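Local coordinates for proton-dependent oligopeptide transporter family protein (Xanthomonas campestris, PDB 6EI3) that probably imports small peptides across the membrane together with protons, as a POT-family member of the major facilitator superfamily caught in an auto-inhibited form, at residues A47-H52 against W447-N452; V58-L63 against W437-T442; L84-G89 against G108-G113. All coordinates share one frame; numbering follows the deposited sequence.

Contact 1 (A47-H52 against W447-N452); sequences AKHILH and WVLLSN. With 78M ((2S)-2,3-dihydroxypropyl(7Z)-pentadec-7-enoate), chain O.
The carbonyl oxygen of Val448, whose side chain packs on His52, takes two hydrogen bonds: one from the backbone N of Asn452 and a shorter one from Ser451 OG, 2.6 Å from Val448 O. The Ser451 hydroxyl approaches that oxygen at a C=O...O angle of 127°, slightly tilted from the carbonyl plane. Val448 CG1 lies over one face of the His52 imidazole, 3.7 Å from the ring centroid, in a CH-pi contact; Leu51 CD1 sits over the centre of the opposite face, so that the His52 ring lies between the two methyls. Asn445 OD1 bonds ND1 of this ring and Ser311 OG bonds NE2, which fixes its rotation. Leu449 CD2 fills the angle between the two histidines, 3.7 Å from His52 CB, and makes a second CH-pi contact 3.9 Å from the centroid of the His49 ring. His49 swings its ring under that methyl because its CG is anti to the backbone N (chi1 -156°). The Asn452 amide brings ND2 to the edge of the His49 ring without bonding it, the two planes turned only modestly from each other. Asn452 OD1 accepts from a water oxygen 3.1 Å away, and Lys48 NZ donates to the same water over 2.8 Å; this bridge holds for one of two modelled Asn452 conformers and is doubtful. Helices 40-60 and 430-456 run nearly antiparallel here, 159° between the short axes. With methyls on both imidazoles, the direct contact is largely dispersive, and the main polar restraint on His52 comes from Asn445 and Ser311.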
loop_
_atom_site.group_PDB
_atom_site.type_symbol
_atom_site.label_atom_id
_atom_site.label_comp_id
_atom_site.label_asym_id
_atom_site.label_seq_id
_atom_site.Cartn_x
_atom_site.Cartn_y
_atom_site.Cartn_z
ATOM N N ALA A 47 -13.726 -1.659 -13.402
ATOM C CA ALA A 47 -13.494 -2.538 -12.251
ATOM C C ALA A 47 -12.158 -2.209 -11.602
ATOM O O ALA A 47 -12.106 -2.126 -10.381
ATOM C CB ALA A 47 -13.553 -4.010 -12.655
ATOM N N LYS A 48 -11.101 -1.917 -12.414
ATOM C CA LYS A 48 -9.771 -1.533 -11.893
ATOM C C LYS A 48 -9.889 -0.195 -11.137
ATOM O O LYS A 48 -9.284 -0.030 -10.079
ATOM C CB LYS A 48 -8.761 -1.351 -13.028
ATOM C CG LYS A 48 -8.315 -2.630 -13.693
ATOM C CD LYS A 48 -7.373 -2.282 -14.830
ATOM C CE LYS A 48 -7.185 -3.444 -15.761
ATOM N NZ LYS A 48 -6.210 -3.101 -16.833
ATOM N N HIS A 49 -10.675 0.745 -11.695
ATOM C CA HIS A 49 -10.868 2.073 -11.122
ATOM C C HIS A 49 -11.395 1.975 -9.716
ATOM O O HIS A 49 -10.840 2.610 -8.838
ATOM C CB HIS A 49 -11.786 2.945 -11.994
ATOM C CG HIS A 49 -11.547 4.401 -11.769
ATOM N ND1 HIS A 49 -10.529 5.081 -12.436
ATOM C CD2 HIS A 49 -12.123 5.237 -10.876
ATOM C CE1 HIS A 49 -10.555 6.314 -11.958
ATOM N NE2 HIS A 49 -11.485 6.450 -11.005
ATOM N N ILE A 50 -12.418 1.124 -9.490
ATOM C CA ILE A 50 -13.005 0.895 -8.175
ATOM C C ILE A 50 -11.999 0.263 -7.180
ATOM O O ILE A 50 -11.887 0.727 -6.042
ATOM C CB ILE A 50 -14.314 0.057 -8.318
ATOM C CG1 ILE A 50 -15.376 0.833 -9.125
ATOM C CG2 ILE A 50 -14.865 -0.355 -6.934
ATOM C CD1 ILE A 50 -16.457 -0.035 -9.807
ATOM N N LEU A 51 -11.326 -0.824 -7.586
ATOM C CA LEU A 51 -10.366 -1.542 -6.734
ATOM C C LEU A 51 -9.217 -0.616 -6.302
ATOM O O LEU A 51 -8.875 -0.547 -5.118
ATOM C CB LEU A 51 -9.835 -2.770 -7.523
ATOM C CG LEU A 51 -8.867 -3.796 -6.856
ATOM C CD1 LEU A 51 -7.411 -3.292 -6.826
ATOM C CD2 LEU A 51 -9.345 -4.274 -5.486
ATOM N N HIS A 52 -8.611 0.071 -7.274
ATOM C CA HIS A 52 -7.474 0.932 -7.009
ATOM C C HIS A 52 -7.895 2.209 -6.261
ATOM O O HIS A 52 -7.105 2.691 -5.452
ATOM C CB HIS A 52 -6.680 1.181 -8.308
ATOM C CG HIS A 52 -6.031 -0.084 -8.778
ATOM N ND1 HIS A 52 -4.909 -0.601 -8.137
ATOM C CD2 HIS A 52 -6.389 -0.930 -9.772
ATOM C CE1 HIS A 52 -4.659 -1.760 -8.722
ATOM N NE2 HIS A 52 -5.497 -1.983 -9.732
ATOM N N TRP A 447 -0.996 5.954 -9.931
ATOM C CA TRP A 447 -0.435 5.748 -11.274
ATOM C C TRP A 447 -1.285 4.775 -12.104
ATOM O O TRP A 447 -1.337 4.920 -13.320
ATOM C CB TRP A 447 1.047 5.311 -11.251
ATOM C CG TRP A 447 1.993 6.168 -10.446
ATOM C CD1 TRP A 447 3.007 5.723 -9.654
ATOM C CD2 TRP A 447 2.009 7.604 -10.353
ATOM N NE1 TRP A 447 3.671 6.786 -9.089
ATOM C CE2 TRP A 447 3.082 7.953 -9.503
ATOM C CE3 TRP A 447 1.243 8.634 -10.932
ATOM C CZ2 TRP A 447 3.401 9.284 -9.205
ATOM C CZ3 TRP A 447 1.548 9.951 -10.625
ATOM C CH2 TRP A 447 2.602 10.265 -9.750
ATOM N N VAL A 448 -1.924 3.777 -11.445
ATOM C CA VAL A 448 -2.798 2.807 -12.121
ATOM C C VAL A 448 -4.053 3.557 -12.604
ATOM O O VAL A 448 -4.440 3.424 -13.767
ATOM C CB VAL A 448 -3.182 1.605 -11.217
ATOM C CG1 VAL A 448 -4.099 0.631 -11.965
ATOM C CG2 VAL A 448 -1.951 0.887 -10.667
ATOM N N LEU A 449 -4.684 4.354 -11.711
ATOM C CA LEU A 449 -5.867 5.147 -12.062
ATOM C C LEU A 449 -5.580 6.077 -13.232
ATOM O O LEU A 449 -6.394 6.156 -14.158
ATOM C CB LEU A 449 -6.359 5.970 -10.872
ATOM C CG LEU A 449 -6.924 5.229 -9.647
ATOM C CD1 LEU A 449 -7.617 6.233 -8.714
ATOM C CD2 LEU A 449 -7.942 4.141 -10.066
ATOM N N LEU A 450 -4.393 6.725 -13.229
ATOM C CA LEU A 450 -3.977 7.635 -14.307
ATOM C C LEU A 450 -3.795 6.920 -15.632
ATOM O O LEU A 450 -4.165 7.467 -16.668
ATOM C CB LEU A 450 -2.720 8.432 -13.933
ATOM C CG LEU A 450 -2.953 9.665 -13.044
ATOM C CD1 LEU A 450 -1.628 10.369 -12.722
ATOM C CD2 LEU A 450 -3.936 10.660 -13.688
ATOM N N SER A 451 -3.255 5.679 -15.596
ATOM C CA SER A 451 -3.079 4.859 -16.804
ATOM C C SER A 451 -4.427 4.473 -17.447
ATOM O O SER A 451 -4.487 4.404 -18.672
ATOM C CB SER A 451 -2.238 3.620 -16.529
ATOM O OG SER A 451 -2.990 2.634 -15.838
ATOM N N ASN A 452 -5.480 4.245 -16.619
ATOM C CA ASN A 452 -6.851 3.910 -17.033
ATOM C C ASN A 452 -7.474 5.033 -17.839
ATOM O O ASN A 452 -8.240 4.770 -18.763
ATOM C CB ASN A 452 -7.747 3.667 -15.803
ATOM C CG ASN A 452 -7.937 2.230 -15.386
ATOM O OD1 ASN A 452 -7.591 1.286 -16.111
ATOM N ND2 ASN A 452 -8.512 2.048 -14.193
HETATM O O21 78M O . 18.509 13.981 -2.169
HETATM C C20 78M O . 17.559 14.698 -1.397
HETATM C C18 78M O . 16.522 15.356 -2.277
HETATM O O19 78M O . 17.154 16.243 -3.203
HETATM C C17 78M O . 15.482 16.105 -1.482
HETATM O O2 78M O . 14.352 16.276 -2.370
HETATM C C1 78M O . 13.179 16.637 -1.835
HETATM O O1 78M O . 13.037 16.985 -0.690
HETATM C C2 78M O . 12.069 16.536 -2.840
HETATM C C3 78M O . 10.998 15.526 -2.450
HETATM C C4 78M O . 10.490 14.712 -3.633
HETATM C C5 78M O . 9.028 14.936 -3.984
HETATM C C6 78M O . 8.029 14.181 -3.098
HETATM C C7 78M O . 7.444 12.991 -3.788
HETATM C C8 78M O . 6.198 12.854 -4.211
HETATM C C9 78M O . 5.630 11.652 -4.909
HETATM C C10 78M O . 5.817 11.748 -6.426
HETATM C C11 78M O . 6.353 10.486 -7.080
HETATM C C12 78M O . 7.203 10.763 -8.315
HETATM C C13 78M O . 7.906 9.553 -8.917
HETATM C C15 78M O . 7.823 7.694 -10.606
HETATM C C14 78M O . 7.029 8.678 -9.795
HETATM O O HOH W 1 -7.776 -1.185 -18.045
#

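Contact 2 (V58-L63 against W437-T442); sequences VFFFPL and WYLTTT. With 78M ((2S)-2,3-dihydroxypropyl(7Z)-pentadec-7-enoate), chain G.
With CG beside the backbone N (chi1 -79°), Phe59 lays its ring across Thr441, whose own torsion (chi1 -67°) sets CG2 anti to the backbone N and aims that methyl at the ring. CG2 comes over one face in a CH-pi contact, 3.7 Å from the ring centroid of Phe59 and 18° off the normal. The Phe59 side chain crosses that of Tyr438 at about a right angle, CD2 lying 3.9 Å from Tyr438 CD1. Pro62 extends the same surface and sets its CB 3.6 Å from Tyr438 CD2. Thr442 OG1 presses close to the backbone, 3.1 Å from Phe59 C, yet its bond, a weak one, goes to Ile56 O. On the other flank Leu439 CD2 touches both Phe60 CD1 and Leu63 CD1. The Phe60 ring also carries the end of a lipid tail: 78M C15 stands over its centre, 3.7 Å from Phe60 CD1. Lys118 makes a cation-pi contact with Phe59. Helix 430-456 is thus met near the junction of helices 40-60 and 62-95, close to the middle of the molecule, an arrangement consistent with the seam between the two six-helix bundles of a major facilitator transporter.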
loop_
_atom_site.group_PDB
_atom_site.type_symbol
_atom_site.label_atom_id
_atom_site.label_comp_id
_atom_site.label_asym_id
_atom_site.label_seq_id
_atom_site.Cartn_x
_atom_site.Cartn_y
_atom_site.Cartn_z
ATOM N N VAL A 58 -7.727 2.981 1.598
ATOM C CA VAL A 58 -7.148 2.107 2.609
ATOM C C VAL A 58 -5.779 2.619 3.087
ATOM O O VAL A 58 -5.499 2.561 4.277
ATOM C CB VAL A 58 -7.073 0.639 2.123
ATOM C CG1 VAL A 58 -6.308 -0.245 3.119
ATOM C CG2 VAL A 58 -8.472 0.070 1.878
ATOM N N PHE A 59 -4.945 3.131 2.168
ATOM C CA PHE A 59 -3.583 3.550 2.497
ATOM C C PHE A 59 -3.436 5.052 2.692
ATOM O O PHE A 59 -2.366 5.502 3.104
ATOM C CB PHE A 59 -2.602 2.985 1.465
ATOM C CG PHE A 59 -2.313 1.528 1.763
ATOM C CD1 PHE A 59 -3.148 0.521 1.283
ATOM C CD2 PHE A 59 -1.191 1.162 2.502
ATOM C CE1 PHE A 59 -2.877 -0.830 1.554
ATOM C CE2 PHE A 59 -0.909 -0.190 2.758
ATOM C CZ PHE A 59 -1.766 -1.173 2.294
ATOM N N PHE A 60 -4.531 5.809 2.520
ATOM C CA PHE A 60 -4.521 7.256 2.790
ATOM C C PHE A 60 -5.064 7.542 4.211
ATOM O O PHE A 60 -4.467 8.343 4.933
ATOM C CB PHE A 60 -5.349 8.035 1.747
ATOM C CG PHE A 60 -5.548 9.486 2.134
ATOM C CD1 PHE A 60 -4.512 10.411 1.997
ATOM C CD2 PHE A 60 -6.735 9.907 2.728
ATOM C CE1 PHE A 60 -4.681 11.743 2.395
ATOM C CE2 PHE A 60 -6.896 11.241 3.140
ATOM C CZ PHE A 60 -5.870 12.149 2.964
ATOM N N PHE A 61 -6.215 6.906 4.594
ATOM C CA PHE A 61 -6.885 7.127 5.882
ATOM C C PHE A 61 -6.021 6.782 7.126
ATOM O O PHE A 61 -6.301 7.408 8.143
ATOM C CB PHE A 61 -8.275 6.486 5.951
ATOM C CG PHE A 61 -9.268 7.228 5.084
ATOM C CD1 PHE A 61 -9.554 8.570 5.318
ATOM C CD2 PHE A 61 -9.918 6.583 4.037
ATOM C CE1 PHE A 61 -10.463 9.261 4.506
ATOM C CE2 PHE A 61 -10.833 7.274 3.223
ATOM C CZ PHE A 61 -11.103 8.609 3.471
ATOM N N PRO A 62 -4.901 5.995 7.094
ATOM C CA PRO A 62 -4.012 5.947 8.281
ATOM C C PRO A 62 -3.612 7.336 8.768
ATOM O O PRO A 62 -3.367 7.484 9.960
ATOM C CB PRO A 62 -2.779 5.207 7.757
ATOM C CG PRO A 62 -3.345 4.284 6.721
ATOM C CD PRO A 62 -4.366 5.126 6.022
ATOM N N LEU A 63 -3.564 8.360 7.866
ATOM C CA LEU A 63 -3.227 9.740 8.253
ATOM C C LEU A 63 -4.230 10.259 9.298
ATOM O O LEU A 63 -3.820 10.797 10.330
ATOM C CB LEU A 63 -3.208 10.713 7.045
ATOM C CG LEU A 63 -2.016 10.653 6.073
ATOM C CD1 LEU A 63 -2.164 11.728 4.977
ATOM C CD2 LEU A 63 -0.671 10.913 6.796
ATOM N N TRP A 437 5.345 5.711 4.078
ATOM C CA TRP A 437 5.318 4.361 3.481
ATOM C C TRP A 437 3.901 4.015 3.029
ATOM O O TRP A 437 3.728 3.518 1.923
ATOM C CB TRP A 437 5.871 3.288 4.440
ATOM C CG TRP A 437 6.056 1.932 3.806
ATOM C CD1 TRP A 437 5.479 0.759 4.203
ATOM C CD2 TRP A 437 6.923 1.598 2.705
ATOM N NE1 TRP A 437 5.941 -0.286 3.430
ATOM C CE2 TRP A 437 6.822 0.203 2.497
ATOM C CE3 TRP A 437 7.795 2.341 1.881
ATOM C CZ2 TRP A 437 7.512 -0.453 1.469
ATOM C CZ3 TRP A 437 8.490 1.685 0.873
ATOM C CH2 TRP A 437 8.350 0.304 0.680
ATOM N N TYR A 438 2.882 4.315 3.861
ATOM C CA TYR A 438 1.483 4.084 3.476
ATOM C C TYR A 438 1.129 4.915 2.246
ATOM O O TYR A 438 0.505 4.403 1.327
ATOM C CB TYR A 438 0.520 4.437 4.619
ATOM C CG TYR A 438 0.640 3.533 5.819
ATOM C CD1 TYR A 438 0.816 2.160 5.668
ATOM C CD2 TYR A 438 0.525 4.038 7.109
ATOM C CE1 TYR A 438 0.921 1.320 6.777
ATOM C CE2 TYR A 438 0.608 3.203 8.222
ATOM C CZ TYR A 438 0.809 1.847 8.052
ATOM O OH TYR A 438 0.869 1.016 9.145
ATOM N N LEU A 439 1.577 6.171 2.209
ATOM C CA LEU A 439 1.339 7.052 1.075
ATOM C C LEU A 439 2.036 6.561 -0.203
ATOM O O LEU A 439 1.604 6.932 -1.283
ATOM C CB LEU A 439 1.728 8.511 1.396
ATOM C CG LEU A 439 0.893 9.212 2.484
ATOM C CD1 LEU A 439 1.441 10.618 2.762
ATOM C CD2 LEU A 439 -0.608 9.264 2.119
ATOM N N THR A 440 3.116 5.752 -0.075
ATOM C CA THR A 440 3.847 5.160 -1.204
ATOM C C THR A 440 2.897 4.233 -1.981
ATOM O O THR A 440 2.865 4.293 -3.208
ATOM C CB THR A 440 5.156 4.509 -0.715
ATOM O OG1 THR A 440 5.913 5.513 -0.055
ATOM C CG2 THR A 440 5.999 3.947 -1.833
ATOM N N THR A 441 2.091 3.424 -1.260
ATOM C CA THR A 441 1.060 2.561 -1.858
ATOM C C THR A 441 -0.043 3.427 -2.443
ATOM O O THR A 441 -0.468 3.151 -3.563
ATOM C CB THR A 441 0.469 1.616 -0.810
ATOM O OG1 THR A 441 1.487 0.707 -0.425
ATOM C CG2 THR A 441 -0.743 0.821 -1.345
ATOM N N THR A 442 -0.520 4.473 -1.697
ATOM C CA THR A 442 -1.570 5.374 -2.213
ATOM C C THR A 442 -1.125 5.900 -3.583
ATOM O O THR A 442 -1.876 5.767 -4.549
ATOM C CB THR A 442 -1.866 6.540 -1.223
ATOM O OG1 THR A 442 -2.523 6.025 -0.072
ATOM C CG2 THR A 442 -2.762 7.636 -1.824
HETATM O O21 78M G . -15.797 5.866 -13.362
HETATM C C20 78M G . -16.802 6.109 -12.384
HETATM C C18 78M G . -16.610 5.206 -11.187
HETATM O O19 78M G . -16.998 3.868 -11.508
HETATM C C17 78M G . -17.367 5.676 -9.963
HETATM O O2 78M G . -16.436 5.656 -8.850
HETATM C C1 78M G . -16.380 4.562 -8.079
HETATM O O1 78M G . -16.953 3.537 -8.324
HETATM C C2 78M G . -15.483 4.773 -6.897
HETATM C C3 78M G . -15.910 4.026 -5.643
HETATM C C4 78M G . -14.714 3.619 -4.808
HETATM C C5 78M G . -15.021 3.300 -3.361
HETATM C C6 78M G . -13.797 3.376 -2.452
HETATM C C7 78M G . -13.490 4.767 -1.997
HETATM C C8 78M G . -12.517 5.130 -1.183
HETATM C C9 78M G . -12.233 6.522 -0.715
HETATM C C10 78M G . -11.099 7.199 -1.472
HETATM C C11 78M G . -10.505 8.397 -0.746
HETATM C C12 78M G . -9.367 9.037 -1.510
HETATM C C13 78M G . -8.525 10.024 -0.728
HETATM C C15 78M G . -6.541 11.585 -0.835
HETATM C C14 78M G . -7.292 10.458 -1.492
#

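Contact 3 (L84-G89 against G108-G113); sequences LIYCAG and GLIAFG. With 78M ((2S)-2,3-dihydroxypropyl(7Z)-pentadec-7-enoate), chain R; 78M ((2S)-2,3-dihydroxypropyl(7Z)-pentadec-7-enoate), chain B.
Tyr86 overlaps Ile110, whose O lies above one face of the ring, offset toward the rim; Tyr86 CD2 comes within 3.7 Å of Gly113 C. A chi1 of -160° places CG of Tyr86 opposite the backbone N and carries the ring across to helix 100-117, where its CE1 also touches Ile110 CG2. The Tyr86 hydroxyl bonds Glu14 OE2, a residue of the ExxER motif that in POT transporters is linked to proton coupling. Two glycines let the backbones close up. Gly113 CA sits 4.2 Å from Tyr86 CA, and Gly89 CA is 3.6 Å from Leu109 CB, while Ile110 CG1 rests on Gly89 C. The axes accordingly approach to 7.2 Å at 155°, the tight antiparallel packing of successive transmembrane helices in a major facilitator bundle. Toward the lipid side, Ile85 CD1 meets the Phe112 ring at its edge, in plane, 3.7 Å from CE2, and Ile85 CG2 packs against Leu109 O and CD2. Bound monoacylglycerol lines the outside: 78M C3 of chain R reaches Phe112 CE1, and its C8 runs 3.4 Å from Gly108 CA. A second lipid, chain B, lies against Leu84 CD1.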
loop_
_atom_site.group_PDB
_atom_site.type_symbol
_atom_site.label_atom_id
_atom_site.label_comp_id
_atom_site.label_asym_id
_atom_site.label_seq_id
_atom_site.Cartn_x
_atom_site.Cartn_y
_atom_site.Cartn_z
ATOM N N LEU A 84 -15.994 -0.237 14.036
ATOM C CA LEU A 84 -17.457 -0.266 13.925
ATOM C C LEU A 84 -17.900 0.304 12.562
ATOM O O LEU A 84 -18.845 -0.203 11.965
ATOM C CB LEU A 84 -18.116 0.517 15.074
ATOM C CG LEU A 84 -18.089 -0.119 16.462
ATOM C CD1 LEU A 84 -18.428 0.923 17.529
ATOM C CD2 LEU A 84 -19.041 -1.302 16.560
ATOM N N ILE A 85 -17.212 1.356 12.077
ATOM C CA ILE A 85 -17.478 1.944 10.756
ATOM C C ILE A 85 -17.167 0.862 9.705
ATOM O O ILE A 85 -17.943 0.640 8.778
ATOM C CB ILE A 85 -16.664 3.262 10.551
ATOM C CG1 ILE A 85 -17.264 4.409 11.437
ATOM C CG2 ILE A 85 -16.655 3.684 9.073
ATOM C CD1 ILE A 85 -16.406 5.675 11.613
ATOM N N TYR A 86 -16.041 0.161 9.910
ATOM C CA TYR A 86 -15.510 -0.918 9.098
ATOM C C TYR A 86 -16.594 -2.009 8.969
ATOM O O TYR A 86 -16.898 -2.436 7.849
ATOM C CB TYR A 86 -14.242 -1.412 9.803
ATOM C CG TYR A 86 -13.204 -2.193 9.027
ATOM C CD1 TYR A 86 -13.545 -2.891 7.866
ATOM C CD2 TYR A 86 -11.915 -2.345 9.521
ATOM C CE1 TYR A 86 -12.620 -3.709 7.219
ATOM C CE2 TYR A 86 -10.995 -3.187 8.906
ATOM C CZ TYR A 86 -11.344 -3.849 7.740
ATOM O OH TYR A 86 -10.406 -4.644 7.135
ATOM N N CYS A 87 -17.206 -2.415 10.117
ATOM C CA CYS A 87 -18.311 -3.378 10.208
ATOM C C CYS A 87 -19.524 -2.873 9.408
ATOM O O CYS A 87 -20.122 -3.644 8.666
ATOM C CB CYS A 87 -18.688 -3.624 11.670
ATOM S SG CYS A 87 -17.520 -4.671 12.577
ATOM N N ALA A 88 -19.883 -1.586 9.567
ATOM C CA ALA A 88 -21.002 -0.944 8.863
ATOM C C ALA A 88 -20.808 -0.999 7.334
ATOM O O ALA A 88 -21.785 -1.192 6.612
ATOM C CB ALA A 88 -21.164 0.488 9.334
ATOM N N GLY A 89 -19.549 -0.893 6.877
ATOM C CA GLY A 89 -19.183 -1.000 5.470
ATOM C C GLY A 89 -19.439 -2.392 4.933
ATOM O O GLY A 89 -20.029 -2.548 3.853
ATOM N N GLY A 108 -16.443 2.524 0.621
ATOM C CA GLY A 108 -15.936 3.762 1.211
ATOM C C GLY A 108 -15.752 3.643 2.723
ATOM O O GLY A 108 -14.719 4.033 3.265
ATOM N N LEU A 109 -16.743 3.063 3.403
ATOM C CA LEU A 109 -16.727 2.842 4.851
ATOM C C LEU A 109 -15.674 1.806 5.257
ATOM O O LEU A 109 -15.015 1.980 6.287
ATOM C CB LEU A 109 -18.136 2.441 5.339
ATOM C CG LEU A 109 -19.243 3.513 5.219
ATOM C CD1 LEU A 109 -20.600 2.939 5.615
ATOM C CD2 LEU A 109 -18.921 4.799 6.024
ATOM N N ILE A 110 -15.476 0.757 4.421
ATOM C CA ILE A 110 -14.443 -0.268 4.642
ATOM C C ILE A 110 -13.088 0.364 4.487
ATOM O O ILE A 110 -12.255 0.165 5.351
ATOM C CB ILE A 110 -14.609 -1.511 3.715
ATOM C CG1 ILE A 110 -15.826 -2.344 4.185
ATOM C CG2 ILE A 110 -13.326 -2.397 3.725
ATOM C CD1 ILE A 110 -16.307 -3.349 3.171
ATOM N N ALA A 111 -12.874 1.172 3.411
ATOM C CA ALA A 111 -11.596 1.853 3.170
ATOM C C ALA A 111 -11.229 2.751 4.366
ATOM O O ALA A 111 -10.098 2.733 4.840
ATOM C CB ALA A 111 -11.694 2.700 1.905
ATOM N N PHE A 112 -12.204 3.524 4.841
ATOM C CA PHE A 112 -12.066 4.437 5.970
ATOM C C PHE A 112 -11.742 3.698 7.257
ATOM O O PHE A 112 -10.822 4.105 7.978
ATOM C CB PHE A 112 -13.368 5.243 6.135
ATOM C CG PHE A 112 -13.341 6.374 7.139
ATOM C CD1 PHE A 112 -12.712 7.575 6.840
ATOM C CD2 PHE A 112 -14.033 6.274 8.340
ATOM C CE1 PHE A 112 -12.742 8.642 7.740
ATOM C CE2 PHE A 112 -14.087 7.356 9.228
ATOM C CZ PHE A 112 -13.428 8.525 8.929
ATOM N N GLY A 113 -12.495 2.629 7.535
ATOM C CA GLY A 113 -12.294 1.837 8.741
ATOM C C GLY A 113 -10.954 1.125 8.775
ATOM O O GLY A 113 -10.236 1.202 9.777
HETATM O O21 78M R . -7.419 13.836 6.554
HETATM C C20 78M R . -8.730 14.347 6.755
HETATM C C18 78M R . -9.749 13.539 5.987
HETATM O O19 78M R . -9.679 13.854 4.592
HETATM C C17 78M R . -11.155 13.720 6.515
HETATM O O2 78M R . -11.929 12.746 5.775
HETATM C C1 78M R . -13.242 12.648 6.015
HETATM O O1 78M R . -13.786 13.070 7.003
HETATM C C2 78M R . -13.945 12.002 4.862
HETATM C C3 78M R . -14.465 10.606 5.151
HETATM C C4 78M R . -15.881 10.420 4.633
HETATM C C5 78M R . -16.297 8.981 4.413
HETATM C C6 78M R . -15.829 8.384 3.089
HETATM C C7 78M R . -16.605 7.140 2.804
HETATM C C8 78M R . -17.299 6.829 1.720
HETATM C C9 78M R . -17.450 7.576 0.427
HETATM C C10 78M R . -17.858 6.594 -0.669
HETATM C C11 78M R . -18.453 7.227 -1.911
HETATM C C12 78M R . -19.482 6.340 -2.587
HETATM C C13 78M R . -20.150 6.970 -3.795
HETATM C C15 78M R . -21.945 6.724 -5.560
HETATM C C14 78M R . -21.437 6.277 -4.210
HETATM O O21 78M B . -13.499 3.769 24.215
HETATM C C20 78M B . -14.608 4.657 24.233
HETATM C C18 78M B . -15.641 4.254 23.206
HETATM O O19 78M B . -16.542 5.343 22.977
HETATM C C17 78M B . -16.413 3.026 23.623
HETATM O O2 78M B . -17.212 2.657 22.473
HETATM C C1 78M B . -17.851 1.483 22.513
HETATM O O1 78M B . -17.724 0.677 23.399
HETATM C C2 78M B . -18.755 1.321 21.321
HETATM C C3 78M B . -19.401 -0.057 21.172
HETATM C C4 78M B . -18.426 -1.150 20.748
HETATM C C5 78M B . -19.090 -2.472 20.404
HETATM C C6 78M B . -18.123 -3.648 20.330
HETATM C C7 78M B . -18.681 -4.850 19.623
HETATM C C8 78M B . -19.428 -5.832 20.120
HETATM C C9 78M B . -19.939 -6.003 21.527
HETATM C C10 78M B . -20.717 -7.311 21.723
HETATM C C11 78M B . -19.838 -8.542 21.920
HETATM C C12 78M B . -20.528 -9.868 21.627
HETATM C C13 78M B . -19.705 -11.095 22.013
HETATM C C15 78M B . -19.654 -12.714 20.022
HETATM C C14 78M B . -20.192 -12.415 21.419
#

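How the contacts relate
Contacts 1 and 2 join the same two helices, 40-60 and 430-456, at points whose centres are 16 Å apart; contact 2 also takes in the start of helix 62-95, which contact 3 uses further along. Contact 2 is the most central and is aromatic and aliphatic, with a threonine methyl on a ring. Contact 1, also buried, is the more polar, with imidazoles and, in one conformer, a water bridge. Contact 3, about 18 Å from the centre of the chain and only partly buried, relies on glycines, aliphatic groups and bordering lipid. Contacts 2 and 3 touch directly, Phe61 CD2 lying 3.6 Å from Phe112 CA, whereas contact 1 touches neither.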